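Local coordinates for protein cytokinin riboside 5'-monophosphate phosphoribohydrolase (Corynebacterium glutamicum, PDB 5WQ3) that belongs to the SLOG clan of alpha/beta proteins, with a Rossmann-like core in which a parallel sheet is flanked by helices, and assembles from six chains, at residues Ile199-Trp204 / Val231-Asp236; Gln164-Leu169 / Thr192-Val197; Ala70-Gly75 / Ala102-Gly107. One frame throughout, in Å; residues are numbered along the deposited sequence. Where two conformers were deposited one is given.

Interaction 1: residues Ile199-Trp204 / Val231-Asp236. With PGE (triethylene glycol), chain M.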
loop_
_atom_site.group_PDB
_atom_site.type_symbol
_atom_site.label_atom_id
_atom_site.label_comp_id
_atom_site.label_asym_id
_atom_site.label_seq_id
_atom_site.Cartn_x
_atom_site.Cartn_y
_atom_site.Cartn_z
ATOM N N ILE C 199 61.753 -25.082 -15.116
ATOM C CA ILE C 199 62.203 -23.711 -14.976
ATOM C C ILE C 199 61.857 -23.152 -13.616
ATOM O O ILE C 199 60.731 -23.112 -13.269
ATOM C CB ILE C 199 61.545 -22.805 -16.005
ATOM C CG1 ILE C 199 61.722 -23.349 -17.412
ATOM C CG2 ILE C 199 62.005 -21.377 -15.843
ATOM C CD1 ILE C 199 63.072 -23.218 -18.019
ATOM N N GLY C 200 62.854 -22.669 -12.888
ATOM C CA GLY C 200 62.651 -22.136 -11.576
ATOM C C GLY C 200 63.352 -23.046 -10.600
ATOM O O GLY C 200 62.817 -24.038 -10.154
ATOM N N THR C 201 64.583 -22.700 -10.275
ATOM C CA THR C 201 65.412 -23.612 -9.529
ATOM C C THR C 201 64.930 -23.635 -8.099
ATOM O O THR C 201 64.930 -24.639 -7.471
ATOM C CB THR C 201 66.890 -23.213 -9.522
ATOM O OG1 THR C 201 67.000 -21.816 -9.267
ATOM C CG2 THR C 201 67.563 -23.593 -10.785
ATOM N N GLU C 202 64.568 -22.475 -7.600
ATOM C CA GLU C 202 64.128 -22.350 -6.235
ATOM C C GLU C 202 62.763 -22.982 -6.071
ATOM O O GLU C 202 62.517 -23.636 -5.111
ATOM C CB GLU C 202 64.080 -20.896 -5.824
ATOM C CG GLU C 202 65.328 -20.434 -5.124
ATOM C CD GLU C 202 65.365 -18.939 -4.900
ATOM O OE1 GLU C 202 64.398 -18.382 -4.371
ATOM O OE2 GLU C 202 66.372 -18.320 -5.253
ATOM N N PHE C 203 61.900 -22.782 -7.040
ATOM C CA PHE C 203 60.580 -23.370 -6.981
ATOM C C PHE C 203 60.636 -24.885 -6.925
ATOM O O PHE C 203 60.053 -25.485 -6.102
ATOM C CB PHE C 203 59.699 -22.880 -8.111
ATOM C CG PHE C 203 58.355 -23.521 -8.135
ATOM C CD1 PHE C 203 57.323 -22.990 -7.434
ATOM C CD2 PHE C 203 58.139 -24.664 -8.852
ATOM C CE1 PHE C 203 56.104 -23.585 -7.446
ATOM C CE2 PHE C 203 56.908 -25.252 -8.867
ATOM C CZ PHE C 203 55.906 -24.721 -8.152
ATOM N N TRP C 204 61.418 -25.479 -7.789
ATOM C CA TRP C 204 61.433 -26.918 -7.971
ATOM C C TRP C 204 62.337 -27.669 -7.035
ATOM O O TRP C 204 62.253 -28.902 -6.942
ATOM C CB TRP C 204 61.798 -27.214 -9.418
ATOM C CG TRP C 204 60.742 -26.795 -10.426
ATOM C CD1 TRP C 204 60.823 -25.782 -11.319
ATOM C CD2 TRP C 204 59.506 -27.495 -10.712
ATOM N NE1 TRP C 204 59.658 -25.774 -12.157
ATOM C CE2 TRP C 204 58.857 -26.817 -11.780
ATOM C CE3 TRP C 204 58.882 -28.628 -10.155
ATOM C CZ2 TRP C 204 57.584 -27.204 -12.264
ATOM C CZ3 TRP C 204 57.622 -29.021 -10.658
ATOM C CH2 TRP C 204 56.997 -28.313 -11.692
ATOM N N VAL C 231 66.982 -28.786 -14.649
ATOM C CA VAL C 231 66.361 -27.739 -13.845
ATOM C C VAL C 231 67.188 -26.443 -13.918
ATOM O O VAL C 231 68.337 -26.476 -13.526
ATOM C CB VAL C 231 66.264 -28.163 -12.330
ATOM C CG1 VAL C 231 65.473 -27.149 -11.539
ATOM C CG2 VAL C 231 65.683 -29.562 -12.138
ATOM N N THR C 232 66.636 -25.325 -14.373
ATOM C CA THR C 232 67.439 -24.143 -14.587
ATOM C C THR C 232 66.591 -22.913 -14.552
ATOM O O THR C 232 65.372 -22.991 -14.690
ATOM C CB THR C 232 68.165 -24.204 -15.950
ATOM O OG1 THR C 232 68.972 -23.040 -16.093
ATOM C CG2 THR C 232 67.081 -24.249 -17.154
ATOM N N ASP C 233 67.230 -21.759 -14.370
ATOM C CA ASP C 233 66.581 -20.460 -14.569
ATOM C C ASP C 233 66.961 -19.794 -15.872
ATOM O O ASP C 233 66.488 -18.682 -16.169
ATOM C CB ASP C 233 66.959 -19.530 -13.428
ATOM C CG ASP C 233 66.359 -19.982 -12.125
ATOM O OD1 ASP C 233 65.162 -20.449 -12.129
ATOM O OD2 ASP C 233 67.053 -19.910 -11.095
ATOM N N ASP C 234 67.883 -20.413 -16.623
ATOM C CA ASP C 234 68.426 -19.769 -17.824
ATOM C C ASP C 234 67.639 -20.335 -19.002
ATOM O O ASP C 234 67.774 -21.485 -19.315
ATOM C CB ASP C 234 69.887 -20.114 -17.958
ATOM C CG ASP C 234 70.566 -19.399 -19.109
ATOM O OD1 ASP C 234 70.023 -19.344 -20.210
ATOM O OD2 ASP C 234 71.695 -18.904 -18.918
ATOM N N LEU C 235 66.830 -19.511 -19.618
ATOM C CA LEU C 235 65.978 -19.937 -20.721
ATOM C C LEU C 235 66.768 -20.288 -21.971
ATOM O O LEU C 235 66.350 -21.158 -22.733
ATOM C CB LEU C 235 64.994 -18.852 -21.034
ATOM C CG LEU C 235 64.121 -18.414 -19.868
ATOM C CD1 LEU C 235 63.275 -17.216 -20.254
ATOM C CD2 LEU C 235 63.240 -19.540 -19.334
ATOM N N ASP C 236 67.887 -19.598 -22.253
ATOM C CA ASP C 236 68.697 -20.028 -23.385
ATOM C C ASP C 236 69.314 -21.394 -23.168
ATOM O O ASP C 236 69.432 -22.196 -24.075
ATOM C CB ASP C 236 69.805 -19.041 -23.641
ATOM C CG ASP C 236 69.311 -17.767 -24.169
ATOM O OD1 ASP C 236 68.483 -17.741 -25.114
ATOM O OD2 ASP C 236 69.770 -16.763 -23.632
HETATM O O4 PGE M . 70.508 -25.159 -12.155
HETATM C C6 PGE M . 70.982 -25.096 -13.496
HETATM C C5 PGE M . 71.839 -26.331 -13.728
HETATM O O3 PGE M . 72.459 -26.234 -15.007
HETATM O O HOH W 1 64.702 -19.673 -9.139
#
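Ile-199 and Thr-232 face each other as a parallel bridge at the ends of two adjacent strands, where Gly-200 N donates to Thr-232 O (3.1 Å). Just beyond it, the carboxylate of Asp-233 takes hold of Thr-201 with both oxygens. OD1 receives Thr-201 N at 3.0 Å, and OD2 receives the hydroxyl OG1 of the same threonine at 2.6 Å. Both donors arrive on the syn side, each about 30° out of the carboxylate plane, so the paired grip fixes the rotation of the acid. With chi1 of Thr-201 at 45°, OG1 lies between the backbone N and the carbonyl carbon, on the side of its own N-H, so that both donors can reach one carboxylate. A water links Asp-233 OD2 to Glu-202 N, so the negative group meets one N-H of the first turn of helix 201-216 directly and a second through the water, a placement the helix dipole should favour. Gly-200 suits the corner before this helix: at its positive phi a CB would run into the carbonyl O of Ile-199.

The methyl of Thr-201 lies over the strand, CG2 3.8 Å from Thr-232 CA, while Val-231 CG1 lies 4.2 Å from Trp-204 CB. On the face of the sheet carrying Ile-199 and Thr-232, the Ile-199 chain crosses that of Leu-235 at about a right angle, Ile-199 CD1 to Leu-235 CD2 at 3.9 Å. Thr-232 OG1 accepts from Asp-234 N (2.9 Å), forming an ST turn, and also pairs with Gln-237. A triethylene glycol bonds weakly through O4 to Val-231 O. Together these are two adjacent strand-to-helix turns at the edge of a Rossmann-like parallel sheet: strand 196-199 passes into helix 201-216, and strand 230-232 into helix 235-246.

Interaction 2: residues Gln164-Leu169 / Thr192-Val197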
loop_
_atom_site.group_PDB
_atom_site.type_symbol
_atom_site.label_atom_id
_atom_site.label_comp_id
_atom_site.label_asym_id
_atom_site.label_seq_id
_atom_site.Cartn_x
_atom_site.Cartn_y
_atom_site.Cartn_z
ATOM N N GLN C 164 57.717 -33.010 -28.892
ATOM C CA GLN C 164 58.891 -33.876 -28.633
ATOM C C GLN C 164 59.708 -33.382 -27.412
ATOM O O GLN C 164 60.813 -33.812 -27.196
ATOM C CB GLN C 164 59.793 -33.886 -29.870
ATOM C CG GLN C 164 59.086 -34.414 -31.140
ATOM C CD GLN C 164 58.217 -33.401 -31.865
ATOM O OE1 GLN C 164 58.627 -32.273 -32.137
ATOM N NE2 GLN C 164 57.025 -33.847 -32.290
ATOM N N ALA C 165 59.136 -32.518 -26.611
ATOM C CA ALA C 165 59.824 -32.047 -25.402
ATOM C C ALA C 165 58.758 -31.411 -24.551
ATOM O O ALA C 165 57.756 -30.948 -25.072
ATOM C CB ALA C 165 60.906 -31.009 -25.752
ATOM N N PHE C 166 58.944 -31.459 -23.223
ATOM C CA PHE C 166 58.081 -30.821 -22.253
ATOM C C PHE C 166 58.969 -29.865 -21.416
ATOM O O PHE C 166 60.011 -30.269 -20.900
ATOM C CB PHE C 166 57.486 -31.812 -21.236
ATOM C CG PHE C 166 56.158 -32.469 -21.626
ATOM C CD1 PHE C 166 55.639 -32.375 -22.890
ATOM C CD2 PHE C 166 55.486 -33.279 -20.685
ATOM C CE1 PHE C 166 54.452 -33.032 -23.216
ATOM C CE2 PHE C 166 54.310 -33.941 -21.000
ATOM C CZ PHE C 166 53.785 -33.817 -22.295
ATOM N N VAL C 167 58.500 -28.643 -21.272
ATOM C CA VAL C 167 59.044 -27.664 -20.337
ATOM C C VAL C 167 57.986 -27.259 -19.323
ATOM O O VAL C 167 56.906 -26.862 -19.657
ATOM C CB VAL C 167 59.481 -26.395 -21.059
ATOM C CG1 VAL C 167 60.038 -25.367 -20.057
ATOM C CG2 VAL C 167 60.510 -26.742 -22.086
ATOM N N CYS C 168 58.313 -27.366 -18.044
ATOM C CA CYS C 168 57.341 -27.031 -16.998
ATOM C C CYS C 168 57.790 -25.803 -16.268
ATOM O O CYS C 168 58.766 -25.857 -15.516
ATOM C CB CYS C 168 57.240 -28.189 -16.014
ATOM S SG CYS C 168 56.586 -29.732 -16.723
ATOM N N LEU C 169 57.109 -24.692 -16.534
ATOM C CA LEU C 169 57.143 -23.540 -15.655
ATOM C C LEU C 169 56.506 -23.919 -14.311
ATOM O O LEU C 169 55.866 -25.008 -14.144
ATOM C CB LEU C 169 56.488 -22.323 -16.291
ATOM C CG LEU C 169 57.031 -21.768 -17.634
ATOM C CD1 LEU C 169 56.074 -20.902 -18.411
ATOM C CD2 LEU C 169 58.282 -20.940 -17.378
ATOM N N THR C 192 60.982 -41.462 -26.691
ATOM C CA THR C 192 62.399 -41.541 -26.854
ATOM C C THR C 192 62.830 -40.136 -27.267
ATOM O O THR C 192 62.142 -39.497 -28.058
ATOM C CB THR C 192 62.689 -42.514 -28.011
ATOM O OG1 THR C 192 62.377 -43.845 -27.600
ATOM C CG2 THR C 192 64.111 -42.462 -28.406
ATOM N N ASN C 193 63.978 -39.676 -26.758
ATOM C CA ASN C 193 64.604 -38.423 -27.154
ATOM C C ASN C 193 63.652 -37.276 -26.879
ATOM O O ASN C 193 63.344 -36.446 -27.793
ATOM C CB ASN C 193 64.982 -38.429 -28.629
ATOM C CG ASN C 193 65.994 -39.518 -28.987
ATOM O OD1 ASN C 193 65.765 -40.326 -29.907
ATOM N ND2 ASN C 193 67.134 -39.499 -28.316
ATOM N N PHE C 194 63.162 -37.268 -25.638
ATOM C CA PHE C 194 62.039 -36.406 -25.253
ATOM C C PHE C 194 62.520 -35.646 -24.037
ATOM O O PHE C 194 62.306 -36.093 -22.956
ATOM C CB PHE C 194 60.812 -37.241 -24.936
ATOM C CG PHE C 194 59.515 -36.487 -24.976
ATOM C CD1 PHE C 194 59.195 -35.560 -23.991
ATOM C CD2 PHE C 194 58.595 -36.716 -25.997
ATOM C CE1 PHE C 194 58.023 -34.825 -24.040
ATOM C CE2 PHE C 194 57.395 -35.998 -26.046
ATOM C CZ PHE C 194 57.102 -35.045 -25.054
ATOM N N PRO C 195 63.209 -34.533 -24.233
ATOM C CA PRO C 195 63.792 -33.811 -23.081
ATOM C C PRO C 195 62.739 -33.134 -22.194
ATOM O O PRO C 195 61.641 -32.761 -22.633
ATOM C CB PRO C 195 64.737 -32.804 -23.747
ATOM C CG PRO C 195 64.200 -32.643 -25.118
ATOM C CD PRO C 195 63.696 -33.998 -25.492
ATOM N N ILE C 196 63.085 -32.966 -20.917
ATOM C CA ILE C 196 62.147 -32.533 -19.952
ATOM C C ILE C 196 62.890 -31.481 -19.186
ATOM O O ILE C 196 63.995 -31.757 -18.662
ATOM C CB ILE C 196 61.726 -33.665 -18.992
ATOM C CG1 ILE C 196 61.022 -34.817 -19.750
ATOM C CG2 ILE C 196 60.843 -33.062 -17.885
ATOM C CD1 ILE C 196 60.837 -36.043 -18.903
ATOM N N VAL C 197 62.319 -30.294 -19.145
ATOM C CA VAL C 197 63.007 -29.183 -18.468
ATOM C C VAL C 197 62.113 -28.539 -17.445
ATOM O O VAL C 197 60.903 -28.339 -17.722
ATOM C CB VAL C 197 63.414 -28.074 -19.448
ATOM C CG1 VAL C 197 64.227 -27.001 -18.704
ATOM C CG2 VAL C 197 64.207 -28.657 -20.587
#
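The ring of Phe-194 lies flat against the backbone of the other segment, one face laid over the peptide that joins Gln-164 to Ala-165, with Gln-164 C 3.6 Å above its plane and over its centre. CG of Phe-194 stands anti to the backbone N (chi1 -161°), which swings the ring across the gap. In the conformer of Phe-166 described here, one of two, the edge of Phe-194 then meets the face of the Phe-166 ring in a T-shaped pair, Phe-194 CE1 lying 3.6 Å from Phe-166 CD1 with the planes at 80°. A flat, wide side chain fits this slot because it can cover a peptide with its face while its rim abuts the Phe-166 ring.

Pro-195 is the second bump. Its CG comes down on the small Ala-165, 3.7 Å from that residue's CB; with only a CB, Ala-165 lets the proline ring come close. Having no N-H, the proline lets its CD sit close to Gln-164 O, an oxygen that bonds to His-246 instead. Regular parallel pairing follows: Phe-166 N to Pro-195 O (3.1 Å), Val-197 N to Phe-166 O (2.9 Å) and Cys-168 N to Val-197 O (2.8 Å). Val-167 and Val-197 lie side by side, Val-167 CG2 4.1 Å from Val-197 CB, compact branched residues suited to a strand interior.

Val-182 of helix 173-188 covers Phe-166, Phe-194 and Ile-196, helix 235-246 packs on Pro-195 and Val-167, and strand 70-74 adjoins strand 166-168.

Interaction 3: residues Ala70-Gly75 / Ala102-Gly107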
loop_
_atom_site.group_PDB
_atom_site.type_symbol
_atom_site.label_atom_id
_atom_site.label_comp_id
_atom_site.label_asym_id
_atom_site.label_seq_id
_atom_site.Cartn_x
_atom_site.Cartn_y
_atom_site.Cartn_z
ATOM N N ALA C 70 57.807 -29.435 -32.215
ATOM C CA ALA C 70 57.056 -28.733 -31.192
ATOM C C ALA C 70 57.498 -29.085 -29.799
ATOM O O ALA C 70 57.955 -30.214 -29.571
ATOM C CB ALA C 70 55.558 -28.999 -31.363
ATOM N N VAL C 71 57.377 -28.083 -28.900
ATOM C CA VAL C 71 57.543 -28.225 -27.494
ATOM C C VAL C 71 56.230 -27.871 -26.798
ATOM O O VAL C 71 55.641 -26.856 -27.109
ATOM C CB VAL C 71 58.643 -27.269 -27.005
ATOM C CG1 VAL C 71 58.841 -27.424 -25.501
ATOM C CG2 VAL C 71 59.917 -27.605 -27.754
ATOM N N THR C 72 55.853 -28.672 -25.816
ATOM C CA THR C 72 54.749 -28.371 -24.935
ATOM C C THR C 72 55.261 -27.667 -23.692
ATOM O O THR C 72 56.184 -28.099 -23.076
ATOM C CB THR C 72 53.932 -29.617 -24.496
ATOM O OG1 THR C 72 53.426 -30.313 -25.605
ATOM C CG2 THR C 72 52.762 -29.214 -23.650
ATOM N N VAL C 73 54.620 -26.576 -23.353
ATOM C CA VAL C 73 54.968 -25.827 -22.075
ATOM C C VAL C 73 53.711 -25.836 -21.155
ATOM O O VAL C 73 52.610 -25.554 -21.598
ATOM C CB VAL C 73 55.373 -24.355 -22.356
ATOM C CG1 VAL C 73 55.896 -23.658 -21.084
ATOM C CG2 VAL C 73 56.425 -24.330 -23.441
ATOM N N PHE C 74 53.922 -26.139 -19.883
ATOM C CA PHE C 74 52.895 -26.256 -18.870
ATOM C C PHE C 74 53.330 -25.268 -17.777
ATOM O O PHE C 74 54.522 -24.947 -17.679
ATOM C CB PHE C 74 52.864 -27.658 -18.223
ATOM C CG PHE C 74 52.417 -28.711 -19.141
ATOM C CD1 PHE C 74 51.136 -28.700 -19.609
ATOM C CD2 PHE C 74 53.335 -29.635 -19.671
ATOM C CE1 PHE C 74 50.708 -29.635 -20.522
ATOM C CE2 PHE C 74 52.940 -30.560 -20.624
ATOM C CZ PHE C 74 51.608 -30.572 -21.030
ATOM N N GLY C 75 52.354 -24.806 -17.015
ATOM C CA GLY C 75 52.589 -24.014 -15.805
ATOM C C GLY C 75 51.265 -23.462 -15.326
ATOM O O GLY C 75 50.255 -23.568 -16.052
ATOM N N ALA C 102 57.367 -25.051 -32.833
ATOM C CA ALA C 102 56.000 -24.682 -32.392
ATOM C C ALA C 102 55.902 -24.793 -30.880
ATOM O O ALA C 102 56.602 -25.583 -30.286
ATOM C CB ALA C 102 54.955 -25.598 -33.047
ATOM N N VAL C 103 55.056 -23.964 -30.261
ATOM C CA VAL C 103 54.881 -23.938 -28.839
ATOM C C VAL C 103 53.434 -24.310 -28.587
ATOM O O VAL C 103 52.527 -23.633 -29.115
ATOM C CB VAL C 103 55.170 -22.549 -28.309
ATOM C CG1 VAL C 103 54.736 -22.387 -26.865
ATOM C CG2 VAL C 103 56.659 -22.243 -28.504
ATOM N N VAL C 104 53.244 -25.394 -27.863
ATOM C CA VAL C 104 51.952 -25.971 -27.540
ATOM C C VAL C 104 51.691 -25.818 -26.050
ATOM O O VAL C 104 52.575 -26.169 -25.221
ATOM C CB VAL C 104 51.951 -27.462 -27.835
ATOM C CG1 VAL C 104 50.578 -28.101 -27.614
ATOM C CG2 VAL C 104 52.412 -27.690 -29.246
ATOM N N THR C 105 50.480 -25.323 -25.708
ATOM C CA THR C 105 50.073 -25.224 -24.293
ATOM C C THR C 105 48.690 -25.786 -24.087
ATOM O O THR C 105 47.977 -26.015 -25.042
ATOM C CB THR C 105 49.977 -23.790 -23.834
ATOM O OG1 THR C 105 48.947 -23.109 -24.596
ATOM C CG2 THR C 105 51.272 -23.110 -23.978
ATOM N N GLY C 106 48.253 -25.875 -22.824
ATOM C CA GLY C 106 46.847 -26.069 -22.516
ATOM C C GLY C 106 45.857 -24.958 -22.892
ATOM O O GLY C 106 44.660 -25.111 -22.632
ATOM N N GLY C 107 46.348 -23.846 -23.463
ATOM C CA GLY C 107 45.501 -22.781 -24.037
ATOM C C GLY C 107 44.700 -21.914 -23.041
ATOM O O GLY C 107 43.898 -21.178 -23.448
HETATM O O HOH W 2 50.011 -25.645 -20.770
#
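Ala-70 and Ala-102 open a parallel strand pair, the two strands of a beta-alpha-beta crossover whose connecting helix is 84-98; the strand axes are 35° apart. Ala-102 O takes the N-H of Val-71, O to N at 3.0 Å, and Ala-102 CB lies 3.8 Å from Ala-70 CB. The two small methyls meet directly and leave Val-104 CG2 able to reach Ala-70 CB.

Val-103 turns to the opposite face of the sheet, beside Val-71 and Val-73, and Val-103 CG1 lies 4.3 Å from Val-73 CG2. Leu-96 of helix 84-98 packs on all three valines, so branched aliphatic side chains suit this face.

Val-104 returns to the face of Ala-70 and Thr-72. Its N donates to Val-71 O (2.9 Å) and its O accepts from Val-73 N (2.8 Å), so both its backbone polar groups are used within the pair. Val-104 CG2 rests 4.0 Å from Ala-70 CB, while the Val-104 and Thr-72 side chains cross at a slant, with Val-104 CB beside Thr-72 OG1. That threonine suits a mixed setting: its methyl CG2 lies against Val-104 O, and its hydroxyl is bonded to Ser-163.

At Thr-105 the strand ends. The hydroxyl sits between the backbone N and the carbonyl carbon (chi1 63°), from where it reaches the N-H of Gly-107 in an ST turn and also pairs with Asn-116. Gly-106 and Gly-107 begin a glycine-rich loop at the C-terminal end of the strand; Gly-107 has a positive phi, which glycine accepts readily. With direct pairing over, one water bridges the strand ends, giving a hydrogen to Val-73 O and accepting the N-H of Gly-106, with Val-73 O and Gly-106 N each 2.7 Å from the water oxygen.

Overall arrangement
From the N terminus, interaction 3 comes first and closes the loop through helix 84-98, joining two central strands of the sheet. The chain then builds strands 126-131 and 145-149 on one flank before crossing to the other. There interaction 2 closes the unit through helix 173-188, and interaction 1 closes the last excursion, through helices 201-216 and 223-227. The three are in series; none nests in or crosses another. Strand 166-168 adjoins strand 70-74, with Leu-169 N 2.8 Å from Phe-74 O, and strand 196-199 links interactions 2 and 1. Interactions 1 and 3, about 17 Å apart between centres, do not touch but share the sheet.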